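Local coordinates for aminoglycoside N(3)-acetyltransferase, AAC(3)-IVa (Escherichia coli, PDB 6MN3), which probably confers resistance to 2-deoxystreptamine antibiotics such as gentamicin and apramycin by transferring an acetyl group from acetyl-CoA to their 3-amino group, at residues Gly232-Gly235 and Leu239-Leu242. Residues are numbered along the deposited sequence; the frame is centred on the assembly and turned at random.
Sequences GQLG and LIFL
Leu234 and Ile240 meet methyl to methyl, CD2 of Leu234 lying 3.8 Å from CG2 of Ile240, and their side chains cross at about a right angle. The same CD2 reaches Phe241 obliquely, 4.1 Å from its CD2 atom, so one leucine branch touches both neighbours. Ile240 CG2 sits over the centre of the Phe241 ring, 4.1 Å above its plane, which places the isoleucine methyl between that ring face and the helix. With Ile240 CG1 anti to the backbone N (chi1 179°), CG2 falls between N and the carbonyl carbon and is aimed at Leu234 CD2, passing Gln233 O at 4.1 Å. A type I turn from Leu239 to Leu242, closed by the backbone hydrogen bond from Leu242 N to Leu239 O (3.3 Å), presents Ile240 and Phe241 as its two central residues. Arg194 hydrogen-bonds Ile240 O, and Phe195 packs edge-to-face with Phe241, whose side chain is about 8 Å from the zinc ion bound by Cys191, Cys249, Cys252 and His243, which directly follows the turn. The loop following helix 223-236 lies back against that helix's C-terminal end, with Ile240 and Gln233 both touching Trp201 of helix 197-204, while Leu239 and Leu242 touch helix 250-257.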
ATOM      1  N   GLY A 232      -5.939  -5.140 -17.678  1.00 40.95           N
ATOM      2  CA  GLY A 232      -5.692  -5.399 -19.086  1.00 43.34           C
ATOM      3  C   GLY A 232      -4.543  -6.363 -19.305  1.00 49.11           C
ATOM      4  O   GLY A 232      -4.618  -7.250 -20.162  1.00 51.51           O
ATOM      5  N   GLN A 233      -3.464  -6.208 -18.534  1.00 50.67           N
ATOM      6  CA  GLN A 233      -2.334  -7.123 -18.655  1.00 50.52           C
ATOM      7  C   GLN A 233      -2.675  -8.498 -18.096  1.00 51.93           C
ATOM      8  O   GLN A 233      -2.235  -9.520 -18.636  1.00 57.51           O
ATOM      9  CB  GLN A 233      -1.111  -6.543 -17.945  1.00 45.53           C
ATOM     10  CG  GLN A 233      -0.602  -5.245 -18.550  1.00 42.29           C
ATOM     11  CD  GLN A 233       0.168  -5.458 -19.840  1.00 42.98           C
ATOM     12  OE1 GLN A 233       0.531  -6.584 -20.186  1.00 45.30           O
ATOM     13  NE2 GLN A 233       0.428  -4.372 -20.556  1.00 42.36           N
ATOM     14  N   LEU A 234      -3.454  -8.544 -17.011  1.00 46.18           N
ATOM     15  CA  LEU A 234      -3.893  -9.830 -16.479  1.00 47.09           C
ATOM     16  C   LEU A 234      -4.884 -10.509 -17.415  1.00 48.62           C
ATOM     17  O   LEU A 234      -4.924 -11.743 -17.484  1.00 52.60           O
ATOM     18  CB  LEU A 234      -4.511  -9.648 -15.092  1.00 45.18           C
ATOM     19  CG  LEU A 234      -3.542  -9.342 -13.946  1.00 47.42           C
ATOM     20  CD1 LEU A 234      -4.261  -8.634 -12.803  1.00 43.66           C
ATOM     21  CD2 LEU A 234      -2.863 -10.613 -13.453  1.00 49.39           C
ATOM     22  N   GLY A 235      -5.687  -9.725 -18.142  1.00 46.89           N
ATOM     23  CA  GLY A 235      -6.603 -10.308 -19.105  1.00 49.06           C
ATOM     24  C   GLY A 235      -5.897 -10.969 -20.270  1.00 56.08           C
ATOM     25  O   GLY A 235      -6.433 -11.900 -20.878  1.00 61.03           O
ATOM     26  N   LEU A 239      -0.869 -15.009 -15.631  1.00 68.07           N
ATOM     27  CA  LEU A 239       0.368 -15.244 -14.897  1.00 69.40           C
ATOM     28  C   LEU A 239       1.453 -14.240 -15.277  1.00 66.66           C
ATOM     29  O   LEU A 239       2.639 -14.580 -15.302  1.00 71.62           O
ATOM     30  CB  LEU A 239       0.858 -16.674 -15.126  1.00 60.70           C
ATOM     31  CG  LEU A 239      -0.218 -17.760 -15.077  1.00 62.40           C
ATOM     32  CD1 LEU A 239       0.380 -19.129 -15.362  1.00 66.50           C
ATOM     33  CD2 LEU A 239      -0.933 -17.754 -13.732  1.00 60.94           C
ATOM     34  N   ILE A 240       1.058 -13.000 -15.577  1.00 52.98           N
ATOM     35  CA  ILE A 240       2.025 -11.983 -15.979  1.00 52.75           C
ATOM     36  C   ILE A 240       2.943 -11.612 -14.820  1.00 54.39           C
ATOM     37  O   ILE A 240       4.124 -11.303 -15.024  1.00 56.55           O
ATOM     38  CB  ILE A 240       1.291 -10.750 -16.545  1.00 51.72           C
ATOM     39  CG1 ILE A 240       2.284  -9.662 -16.961  1.00 48.43           C
ATOM     40  CG2 ILE A 240       0.294 -10.199 -15.534  1.00 53.08           C
ATOM     41  CD1 ILE A 240       2.986  -9.944 -18.268  1.00 56.22           C
ATOM     42  N   PHE A 241       2.431 -11.648 -13.591  1.00 54.11           N
ATOM     43  CA  PHE A 241       3.197 -11.285 -12.409  1.00 58.03           C
ATOM     44  C   PHE A 241       4.024 -12.437 -11.852  1.00 64.43           C
ATOM     45  O   PHE A 241       4.696 -12.259 -10.830  1.00 65.11           O
ATOM     46  CB  PHE A 241       2.257 -10.760 -11.318  1.00 60.04           C
ATOM     47  CG  PHE A 241       1.615  -9.442 -11.648  1.00 59.25           C
ATOM     48  CD1 PHE A 241       2.325  -8.455 -12.311  1.00 58.97           C
ATOM     49  CD2 PHE A 241       0.301  -9.188 -11.289  1.00 53.63           C
ATOM     50  CE1 PHE A 241       1.736  -7.240 -12.611  1.00 51.78           C
ATOM     51  CE2 PHE A 241      -0.293  -7.977 -11.587  1.00 47.71           C
ATOM     52  CZ  PHE A 241       0.426  -7.001 -12.249  1.00 46.33           C
ATOM     53  N   LEU A 242       3.993 -13.605 -12.486  1.00 67.64           N
ATOM     54  CA  LEU A 242       4.705 -14.781 -12.000  1.00 71.78           C
ATOM     55  C   LEU A 242       6.046 -14.907 -12.708  1.00 75.30           C
ATOM     56  O   LEU A 242       6.113 -14.847 -13.942  1.00 76.76           O
ATOM     57  CB  LEU A 242       3.882 -16.051 -12.220  1.00 74.50           C
ATOM     58  CG  LEU A 242       2.623 -16.241 -11.373  1.00 68.11           C
ATOM     59  CD1 LEU A 242       2.191 -17.698 -11.411  1.00 63.11           C
ATOM     60  CD2 LEU A 242       2.852 -15.777  -9.940  1.00 62.93           C
TER